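Local coordinates for protein putative O-GlcNAcase nagJ (Clostridium perfringens, PDB 6PV5) that probably removes terminal N-acetylhexosamine residues from glycans by hydrolysis, as a family 84 glycoside hydrolase of which this chain holds the N-terminal, catalytic and helical domains, at residues A[535-538]-A[539-543]; A[306-310]-A[311-315]; A[251-255]-A[256-260]; A[518-521]-A[522-526]. One frame throughout, in Å; residues are numbered along the deposited sequence.

Interaction 1: residues A[535-538]-A[539-543]; sequences VQVP and NKLRS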
loop_
_atom_site.group_PDB
_atom_site.type_symbol
_atom_site.label_atom_id
_atom_site.label_comp_id
_atom_site.label_asym_id
_atom_site.label_seq_id
_atom_site.Cartn_x
_atom_site.Cartn_y
_atom_site.Cartn_z
ATOM N N VAL A 535 -8.909 25.800 -9.858
ATOM C CA VAL A 535 -10.041 26.564 -9.350
ATOM C C VAL A 535 -11.301 25.699 -9.315
ATOM O O VAL A 535 -12.074 25.794 -8.366
ATOM C CB VAL A 535 -10.265 27.887 -10.109
ATOM C CG1 VAL A 535 -11.619 28.512 -9.789
ATOM C CG2 VAL A 535 -9.149 28.877 -9.804
ATOM N N GLN A 536 -11.502 24.858 -10.334
ATOM C CA GLN A 536 -12.793 24.204 -10.542
ATOM C C GLN A 536 -12.929 22.870 -9.806
ATOM O O GLN A 536 -14.046 22.454 -9.505
ATOM C CB GLN A 536 -13.003 23.860 -12.016
ATOM C CG GLN A 536 -13.025 25.041 -12.968
ATOM C CD GLN A 536 -13.014 24.510 -14.381
ATOM O OE1 GLN A 536 -13.958 23.849 -14.822
ATOM N NE2 GLN A 536 -11.933 24.776 -15.100
ATOM N N VAL A 537 -11.834 22.127 -9.607
ATOM C CA VAL A 537 -12.036 20.748 -9.181
ATOM C C VAL A 537 -12.531 20.633 -7.733
ATOM O O VAL A 537 -13.290 19.719 -7.455
ATOM C CB VAL A 537 -10.862 19.795 -9.509
ATOM C CG1 VAL A 537 -10.453 19.822 -10.978
ATOM C CG2 VAL A 537 -9.671 19.989 -8.603
ATOM N N PRO A 538 -12.183 21.529 -6.766
ATOM C CA PRO A 538 -12.651 21.386 -5.382
ATOM C C PRO A 538 -14.173 21.294 -5.225
ATOM O O PRO A 538 -14.673 20.336 -4.644
ATOM C CB PRO A 538 -12.037 22.601 -4.672
ATOM C CG PRO A 538 -10.791 22.848 -5.492
ATOM C CD PRO A 538 -11.295 22.695 -6.913
ATOM N N ASN A 539 -14.904 22.241 -5.821
ATOM C CA ASN A 539 -16.359 22.220 -5.788
ATOM C C ASN A 539 -16.888 20.934 -6.401
ATOM O O ASN A 539 -17.857 20.356 -5.881
ATOM C CB ASN A 539 -16.966 23.430 -6.507
ATOM C CG ASN A 539 -16.970 24.683 -5.647
ATOM O OD1 ASN A 539 -16.408 24.697 -4.557
ATOM N ND2 ASN A 539 -17.607 25.743 -6.127
ATOM N N LYS A 540 -16.275 20.505 -7.524
ATOM C CA LYS A 540 -16.802 19.316 -8.181
ATOM C C LYS A 540 -16.569 18.089 -7.300
ATOM O O LYS A 540 -17.425 17.204 -7.231
ATOM C CB LYS A 540 -16.145 19.027 -9.532
ATOM C CG LYS A 540 -16.396 20.004 -10.672
ATOM C CD LYS A 540 -15.296 19.822 -11.716
ATOM C CE LYS A 540 -15.171 20.930 -12.742
ATOM N NZ LYS A 540 -16.211 20.837 -13.791
ATOM N N LEU A 541 -15.387 18.018 -6.661
ATOM C CA LEU A 541 -15.124 16.911 -5.753
ATOM C C LEU A 541 -16.014 17.005 -4.512
ATOM O O LEU A 541 -16.507 15.985 -4.038
ATOM C CB LEU A 541 -13.642 16.895 -5.373
ATOM C CG LEU A 541 -12.719 16.424 -6.494
ATOM C CD1 LEU A 541 -11.283 16.785 -6.171
ATOM C CD2 LEU A 541 -12.887 14.918 -6.705
ATOM N N ARG A 542 -16.233 18.223 -3.991
ATOM C CA ARG A 542 -17.023 18.331 -2.772
ATOM C C ARG A 542 -18.457 17.894 -3.067
ATOM O O ARG A 542 -19.136 17.285 -2.234
ATOM C CB ARG A 542 -16.937 19.728 -2.160
ATOM C CG ARG A 542 -17.565 19.822 -0.770
ATOM C CD ARG A 542 -17.366 21.224 -0.229
ATOM N NE ARG A 542 -15.972 21.626 -0.172
ATOM C CZ ARG A 542 -15.346 22.479 -0.989
ATOM N NH1 ARG A 542 -15.989 23.051 -1.999
ATOM N NH2 ARG A 542 -14.059 22.734 -0.795
ATOM N N SER A 543 -18.874 18.129 -4.307
ATOM C CA SER A 543 -20.218 17.780 -4.719
ATOM C C SER A 543 -20.386 16.286 -5.022
ATOM O O SER A 543 -21.427 15.719 -4.691
ATOM C CB SER A 543 -20.648 18.663 -5.866
ATOM O OG SER A 543 -21.790 18.106 -6.465
HETATM O O HOH W 1 -14.035 24.907 -6.779
#
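Pro538 and Arg542 meet one turn apart at a proline kink inside helix 521-544, part of the helical region that follows the catalytic barrel. Leu541 N donates to Val537 O at 2.8 Å, and Arg542 N donates to Pro538 O at 2.7 Å. The proline nitrogen has no hydrogen to give to the turn before. A water enters the helix here. It donates to Val535 O and accepts from Asn539 N at 3.0 Å, so it bridges a carbonyl and an amide four residues apart.

Apolar contacts are few. Val537 CG2 lies 4.3 Å from Leu541 CD1, on the buried side that faces helix 480-487. On another side Gln536 and Lys540 run side by side in the same direction. The lysine runs extended as far as CE, which rests 3.7 Å from Gln536 CB; the bend at chi4 (-78°) turns only NZ. Gln536 NE2 itself bonds to Ser532 O.

The remaining contacts are polar. The Arg542 chain turns back at chi3 (-57°), which brings one guanidinium face near Pro538 O, offset toward the rim. Its NE pairs with Asp555 of helix 548-579. At the guanidinium edge, NH1 makes a weak 3.1 Å bond to Asn539 OD1.

Interaction 2: residues A[306-310]-A[311-315]; sequences IENRS and GVQQA
Ser310 OG has several polar partners at the start of helix 311-326. It takes a weak capping bond from Gln313 N at 3.3 Å and lies 2.9 Å from Gln313 OE1. A water lies 2.5 Å from Ser310 OG and accepts from Val312 N. Ser310 is thus the N-cap. Its hydroxyl is placed opposite its own backbone nitrogen (chi1 175°), and from there it reaches the first turn. Gln313 sets CG beside its own backbone N and then runs extended, with OE1 alongside the serine hydroxyl. Ser310 O also serves the helix, accepting from Gln314 N at 3.2 Å.

The second link is between two amides. Gln314 NE2 donates to Asn308 OD1 at 2.6 Å. The bond is fairly straight, with an N-H...O angle of 162°. The oxygen lies close to the plane of the glutamine amide, but the nitrogen stands above the plane of the asparagine amide. The two planes are 65° apart. Gln314 NE2 also makes a weak bond to Asn308 O, in the loop backbone.

The loop follows barrel strand 298-302 and contains Asp305, the predicted proton donor. Gln314 OE1 bonds to Tyr356 OH of helix 355-363, while Val312 and Ala315 pack against that same helix.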
loop_
_atom_site.group_PDB
_atom_site.type_symbol
_atom_site.label_atom_id
_atom_site.label_comp_id
_atom_site.label_asym_id
_atom_site.label_seq_id
_atom_site.Cartn_x
_atom_site.Cartn_y
_atom_site.Cartn_z
ATOM N N ILE A 306 14.349 1.870 20.529
ATOM C CA ILE A 306 14.536 1.680 21.959
ATOM C C ILE A 306 15.964 2.046 22.365
ATOM O O ILE A 306 16.743 2.574 21.562
ATOM C CB ILE A 306 14.195 0.244 22.400
ATOM C CG1 ILE A 306 15.016 -0.796 21.629
ATOM C CG2 ILE A 306 12.695 -0.005 22.317
ATOM C CD1 ILE A 306 15.289 -2.066 22.393
ATOM N N GLU A 307 16.287 1.710 23.626
ATOM C CA GLU A 307 17.520 2.094 24.295
ATOM C C GLU A 307 18.590 1.014 24.135
ATOM O O GLU A 307 19.724 1.322 23.768
ATOM C CB GLU A 307 17.256 2.383 25.776
ATOM N N ASN A 308 18.238 -0.244 24.434
ATOM C CA ASN A 308 19.218 -1.319 24.481
ATOM C C ASN A 308 19.916 -1.492 23.123
ATOM O O ASN A 308 19.303 -1.504 22.056
ATOM C CB ASN A 308 18.637 -2.590 25.116
ATOM C CG ASN A 308 19.398 -3.846 24.750
ATOM O OD1 ASN A 308 18.935 -4.641 23.936
ATOM N ND2 ASN A 308 20.575 -4.031 25.328
ATOM N N ARG A 309 21.237 -1.644 23.177
ATOM C CA ARG A 309 22.012 -1.786 21.962
ATOM C C ARG A 309 22.723 -3.133 21.976
ATOM O O ARG A 309 23.788 -3.277 21.385
ATOM C CB ARG A 309 23.014 -0.633 21.874
ATOM C CG ARG A 309 23.396 -0.272 20.449
ATOM C CD ARG A 309 23.549 1.222 20.278
ATOM N NE ARG A 309 23.431 1.494 18.855
ATOM C CZ ARG A 309 22.432 2.155 18.289
ATOM N NH1 ARG A 309 21.447 2.641 19.027
ATOM N NH2 ARG A 309 22.432 2.340 16.980
ATOM N N SER A 310 22.144 -4.114 22.672
ATOM C CA SER A 310 22.754 -5.435 22.675
ATOM C C SER A 310 22.124 -6.297 21.595
ATOM O O SER A 310 21.024 -6.815 21.772
ATOM C CB SER A 310 22.699 -6.126 24.006
ATOM O OG SER A 310 23.210 -7.460 23.879
ATOM N N GLY A 311 22.864 -6.445 20.493
ATOM C CA GLY A 311 22.456 -7.252 19.358
ATOM C C GLY A 311 22.374 -8.727 19.733
ATOM O O GLY A 311 21.472 -9.425 19.276
ATOM N N VAL A 312 23.332 -9.200 20.545
ATOM C CA VAL A 312 23.411 -10.627 20.843
ATOM C C VAL A 312 22.170 -11.028 21.647
ATOM O O VAL A 312 21.451 -11.938 21.255
ATOM C CB VAL A 312 24.742 -11.020 21.524
ATOM C CG1 VAL A 312 24.732 -12.468 22.033
ATOM C CG2 VAL A 312 25.925 -10.816 20.584
ATOM N N GLN A 313 21.875 -10.273 22.710
ATOM C CA GLN A 313 20.771 -10.560 23.620
ATOM C C GLN A 313 19.426 -10.465 22.907
ATOM O O GLN A 313 18.548 -11.302 23.135
ATOM C CB GLN A 313 20.838 -9.654 24.852
ATOM C CG GLN A 313 22.069 -9.932 25.706
ATOM C CD GLN A 313 22.335 -8.961 26.830
ATOM O OE1 GLN A 313 22.310 -7.744 26.662
ATOM N NE2 GLN A 313 22.638 -9.499 27.998
ATOM N N GLN A 314 19.270 -9.465 22.022
ATOM C CA GLN A 314 18.012 -9.316 21.299
ATOM C C GLN A 314 17.809 -10.490 20.337
ATOM O O GLN A 314 16.703 -11.014 20.210
ATOM C CB GLN A 314 17.927 -7.974 20.558
ATOM C CG GLN A 314 17.964 -6.752 21.473
ATOM C CD GLN A 314 18.098 -5.451 20.714
ATOM O OE1 GLN A 314 18.009 -5.401 19.487
ATOM N NE2 GLN A 314 18.276 -4.367 21.451
ATOM N N ALA A 315 18.877 -10.880 19.633
ATOM C CA ALA A 315 18.773 -11.969 18.682
ATOM C C ALA A 315 18.490 -13.270 19.431
ATOM O O ALA A 315 17.722 -14.108 18.951
ATOM C CB ALA A 315 20.029 -12.060 17.855
HETATM O O HOH W 2 25.249 -7.879 22.510
#

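Interaction 3: residues A[251-255]-A[256-260]; sequences KTANE and NKVDF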
loop_
_atom_site.group_PDB
_atom_site.type_symbol
_atom_site.label_atom_id
_atom_site.label_comp_id
_atom_site.label_asym_id
_atom_site.label_seq_id
_atom_site.Cartn_x
_atom_site.Cartn_y
_atom_site.Cartn_z
ATOM N N LYS A 251 -10.831 -12.576 12.756
ATOM C CA LYS A 251 -11.778 -13.307 11.925
ATOM C C LYS A 251 -11.910 -12.639 10.556
ATOM O O LYS A 251 -11.888 -13.314 9.520
ATOM C CB LYS A 251 -13.129 -13.524 12.625
ATOM N N THR A 252 -12.029 -11.306 10.542
ATOM C CA THR A 252 -12.170 -10.625 9.260
ATOM C C THR A 252 -10.912 -10.836 8.421
ATOM O O THR A 252 -10.996 -11.002 7.202
ATOM C CB THR A 252 -12.508 -9.136 9.425
ATOM O OG1 THR A 252 -13.665 -9.038 10.252
ATOM C CG2 THR A 252 -12.752 -8.413 8.118
ATOM N N ALA A 253 -9.745 -10.831 9.078
ATOM C CA ALA A 253 -8.498 -11.042 8.350
ATOM C C ALA A 253 -8.465 -12.453 7.767
ATOM O O ALA A 253 -8.146 -12.651 6.589
ATOM C CB ALA A 253 -7.325 -10.750 9.250
ATOM N N ASN A 254 -8.852 -13.434 8.593
ATOM C CA ASN A 254 -8.881 -14.830 8.171
ATOM C C ASN A 254 -9.777 -15.008 6.952
ATOM O O ASN A 254 -9.391 -15.638 5.973
ATOM C CB ASN A 254 -9.341 -15.762 9.297
ATOM C CG ASN A 254 -8.366 -15.838 10.454
ATOM O OD1 ASN A 254 -7.213 -15.421 10.346
ATOM N ND2 ASN A 254 -8.816 -16.386 11.570
ATOM N N GLU A 255 -10.990 -14.455 7.013
ATOM C CA GLU A 255 -11.925 -14.611 5.908
ATOM C C GLU A 255 -11.381 -13.983 4.628
ATOM O O GLU A 255 -11.840 -14.333 3.544
ATOM C CB GLU A 255 -13.286 -14.025 6.270
ATOM C CG GLU A 255 -13.979 -14.818 7.359
ATOM C CD GLU A 255 -15.163 -14.126 7.999
ATOM O OE1 GLU A 255 -15.836 -13.353 7.287
ATOM O OE2 GLU A 255 -15.400 -14.359 9.209
ATOM N N ASN A 256 -10.386 -13.090 4.755
ATOM C CA ASN A 256 -9.910 -12.313 3.614
ATOM C C ASN A 256 -8.547 -12.789 3.108
ATOM O O ASN A 256 -8.004 -12.217 2.160
ATOM C CB ASN A 256 -9.947 -10.812 3.911
ATOM C CG ASN A 256 -11.348 -10.262 3.757
ATOM O OD1 ASN A 256 -11.845 -10.137 2.644
ATOM N ND2 ASN A 256 -11.997 -9.962 4.864
ATOM N N LYS A 257 -8.019 -13.856 3.726
ATOM C CA LYS A 257 -6.723 -14.411 3.375
ATOM C C LYS A 257 -5.652 -13.384 3.701
ATOM O O LYS A 257 -4.668 -13.248 2.980
ATOM C CB LYS A 257 -6.674 -14.862 1.913
ATOM C CG LYS A 257 -7.602 -16.022 1.561
ATOM C CD LYS A 257 -7.446 -17.238 2.458
ATOM C CE LYS A 257 -8.123 -18.474 1.904
ATOM N NZ LYS A 257 -8.164 -19.555 2.915
ATOM N N VAL A 258 -5.856 -12.681 4.814
ATOM C CA VAL A 258 -4.915 -11.682 5.276
ATOM C C VAL A 258 -4.367 -12.161 6.607
ATOM O O VAL A 258 -5.131 -12.331 7.547
ATOM C CB VAL A 258 -5.576 -10.294 5.430
ATOM C CG1 VAL A 258 -4.656 -9.313 6.124
ATOM C CG2 VAL A 258 -6.072 -9.735 4.105
ATOM N N ASP A 259 -3.046 -12.357 6.675
ATOM C CA ASP A 259 -2.410 -12.702 7.938
ATOM C C ASP A 259 -2.496 -11.532 8.902
ATOM O O ASP A 259 -1.945 -10.460 8.642
ATOM C CB ASP A 259 -0.933 -13.089 7.785
ATOM C CG ASP A 259 -0.750 -14.399 7.050
ATOM O OD1 ASP A 259 -1.552 -15.326 7.308
ATOM O OD2 ASP A 259 0.183 -14.483 6.229
ATOM N N PHE A 260 -3.179 -11.771 10.026
ATOM C CA PHE A 260 -3.134 -10.845 11.130
ATOM C C PHE A 260 -1.830 -11.096 11.870
ATOM O O PHE A 260 -1.664 -12.145 12.496
ATOM C CB PHE A 260 -4.339 -11.027 12.059
ATOM C CG PHE A 260 -4.440 -9.974 13.129
ATOM C CD1 PHE A 260 -3.756 -10.098 14.320
ATOM C CD2 PHE A 260 -5.249 -8.865 12.954
ATOM C CE1 PHE A 260 -3.865 -9.131 15.306
ATOM C CE2 PHE A 260 -5.348 -7.887 13.929
ATOM C CZ PHE A 260 -4.672 -8.029 15.114
HETATM O O HOH W 3 -5.215 -13.844 9.537
#
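Asn256 turns its CG opposite its own carbonyl carbon (chi1 -79°), which carries the amide back over the last turn of the helix to meet Thr252. The amide plane is swung by chi2 (-72°), and ND2 faces the backbone there. Asn256 ND2 donates to Thr252 O at 2.7 Å, with the donor tilted from the carbonyl plane. The two side chains lie side by side and point the same way, with Thr252 CG2 3.7 Å from Asn256 ND2. Thr252 OG1 bonds to Glu248 O one turn back.

The chain then leaves the helix in a Schellman motif. Lys257 has positive phi (65°). Val258 N donates to Ala253 O at 2.9 Å, and Lys257 N donates to Asn254 O at 3.2 Å. Ala253 O takes a second bond from Asn256 N at 2.9 Å. The two donors reach this oxygen from opposite faces of its carbonyl plane. The turn belongs to a beta-alpha-beta unit of the (beta/alpha)8, or TIM, barrel, in which helix 243-255 connects strand 219-222 to strand 259-264.

Ala253 CB packs on Val258 and Phe260, where the chain enters the strand. It is 4.2 Å from Val258 CB and 4.1 Å from Phe260 CB. The ring of Phe260 leads away from this contact, toward Met246 and Leu249 of the same helix and Tyr222. Lys257 NZ forms a salt bridge with Asp71, linking the turn to the N-terminal region. A water donates to Asn254 OD1 and Val258 O and accepts from Phe260 N at 2.9 Å.

Interaction 4: residues A[518-521]-A[522-526]; sequences SDIS and LELSN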
loop_
_atom_site.group_PDB
_atom_site.type_symbol
_atom_site.label_atom_id
_atom_site.label_comp_id
_atom_site.label_asym_id
_atom_site.label_seq_id
_atom_site.Cartn_x
_atom_site.Cartn_y
_atom_site.Cartn_z
ATOM N N SER A 518 12.228 37.136 -23.528
ATOM C CA SER A 518 11.611 36.402 -24.623
ATOM C C SER A 518 10.114 36.212 -24.350
ATOM O O SER A 518 9.673 36.352 -23.212
ATOM C CB SER A 518 12.345 35.102 -24.865
ATOM O OG SER A 518 11.551 34.208 -25.631
ATOM N N ASP A 519 9.331 35.930 -25.403
ATOM C CA ASP A 519 7.884 35.798 -25.305
ATOM C C ASP A 519 7.533 34.522 -24.536
ATOM O O ASP A 519 8.123 33.473 -24.775
ATOM C CB ASP A 519 7.237 35.710 -26.689
ATOM C CG ASP A 519 5.730 35.558 -26.604
ATOM O OD1 ASP A 519 5.076 36.525 -26.176
ATOM O OD2 ASP A 519 5.229 34.459 -26.914
ATOM N N ILE A 520 6.568 34.616 -23.610
ATOM C CA ILE A 520 6.308 33.510 -22.700
ATOM C C ILE A 520 4.838 33.120 -22.768
ATOM O O ILE A 520 4.329 32.512 -21.832
ATOM C CB ILE A 520 6.741 33.846 -21.258
ATOM C CG1 ILE A 520 6.163 35.178 -20.779
ATOM C CG2 ILE A 520 8.250 33.789 -21.110
ATOM C CD1 ILE A 520 6.143 35.334 -19.278
ATOM N N SER A 521 4.197 33.440 -23.899
ATOM C CA SER A 521 2.768 33.280 -24.121
ATOM C C SER A 521 2.329 31.829 -23.979
ATOM O O SER A 521 1.295 31.570 -23.379
ATOM C CB SER A 521 2.347 33.820 -25.464
ATOM O OG SER A 521 2.936 35.092 -25.663
ATOM N N LEU A 522 3.086 30.911 -24.582
ATOM C CA LEU A 522 2.736 29.501 -24.555
ATOM C C LEU A 522 2.762 28.974 -23.114
ATOM O O LEU A 522 1.879 28.227 -22.718
ATOM C CB LEU A 522 3.714 28.743 -25.458
ATOM C CG LEU A 522 3.668 27.223 -25.322
ATOM C CD1 LEU A 522 2.367 26.654 -25.884
ATOM C CD2 LEU A 522 4.877 26.572 -25.976
ATOM N N GLU A 523 3.767 29.376 -22.334
ATOM C CA GLU A 523 3.912 28.974 -20.941
ATOM C C GLU A 523 2.804 29.583 -20.090
ATOM O O GLU A 523 2.182 28.879 -19.300
ATOM C CB GLU A 523 5.255 29.434 -20.374
ATOM C CG GLU A 523 6.417 28.559 -20.794
ATOM C CD GLU A 523 7.063 28.920 -22.125
ATOM O OE1 GLU A 523 6.551 29.836 -22.824
ATOM O OE2 GLU A 523 8.085 28.291 -22.452
ATOM N N LEU A 524 2.549 30.887 -20.264
ATOM C CA LEU A 524 1.473 31.548 -19.539
ATOM C C LEU A 524 0.139 30.868 -19.836
ATOM O O LEU A 524 -0.666 30.616 -18.933
ATOM C CB LEU A 524 1.437 33.041 -19.899
ATOM C CG LEU A 524 2.536 33.882 -19.246
ATOM C CD1 LEU A 524 2.154 35.360 -19.276
ATOM C CD2 LEU A 524 2.783 33.428 -17.809
ATOM N N SER A 525 -0.071 30.560 -21.119
ATOM C CA SER A 525 -1.255 29.844 -21.561
ATOM C C SER A 525 -1.343 28.480 -20.880
ATOM O O SER A 525 -2.407 28.110 -20.410
ATOM C CB SER A 525 -1.261 29.712 -23.069
ATOM O OG SER A 525 -2.481 29.133 -23.508
ATOM N N ASN A 526 -0.221 27.747 -20.826
ATOM C CA ASN A 526 -0.169 26.419 -20.232
ATOM C C ASN A 526 -0.492 26.516 -18.743
ATOM O O ASN A 526 -1.326 25.767 -18.250
ATOM C CB ASN A 526 1.217 25.784 -20.396
ATOM C CG ASN A 526 1.413 25.141 -21.751
ATOM O OD1 ASN A 526 0.443 24.816 -22.439
ATOM N ND2 ASN A 526 2.663 24.928 -22.132
HETATM O O HOH W 4 6.013 31.320 -25.540
#
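Ile520 and Leu524 cross obliquely at the N-terminus of helix 521-544, where Ile520 holds the N-cap position. Ile520 CD1 lies 3.9 Å from Leu524 CG and is also close to both leucine methyl groups. Ile520 has CG1 between its backbone N and carbonyl carbon (chi1 51°), and its CD1 extends from there to the leucine. Both residues are buried. They pack on helix 501-515, and Leu524 also touches helix 548-579. The same pair is joined through the backbone, where Leu524 N donates to Ile520 O at 2.9 Å.

Glu523 bends at chi2 (86°) and folds back toward the cap. Its OE1 comes within 3.7 Å of Ile520 CA. The other oxygen, OE2, forms a salt bridge with Lys513 of helix 501-515. Ser521 instead turns its hydroxyl toward Asp519, lying close to both carboxylate oxygens, and its backbone N makes a weak bond to Asp519 OD2. These carboxylate contacts sit at the helix start, where the helix dipole would probably favour a negative charge. A further backbone bond runs from Ser525 N to Ser521 O at 2.8 Å. A water bridges the helix start, donating to Asp519 O and Glu523 OE1 and accepting from Leu522 N at 3.1 Å.

Overall arrangement
Along the chain the order is interaction 3, interaction 2, interaction 4, interaction 1. Interactions 3 and 2 belong to the eight-stranded parallel barrel of the catalytic region, with centres about 32 Å apart. One closes a barrel helix and leads into a strand. The other opens a barrel helix after the strand-end loop that carries the predicted proton donor. Interactions 4 and 1 both lie on helix 521-544 in the helical region that follows, with centres about 27 Å apart. The first starts this helix and the second bends it. Interactions 2 and 4 are the farthest apart, with centres about 60 Å apart. None of the four touches another; two lie in the barrel and two in the helical region.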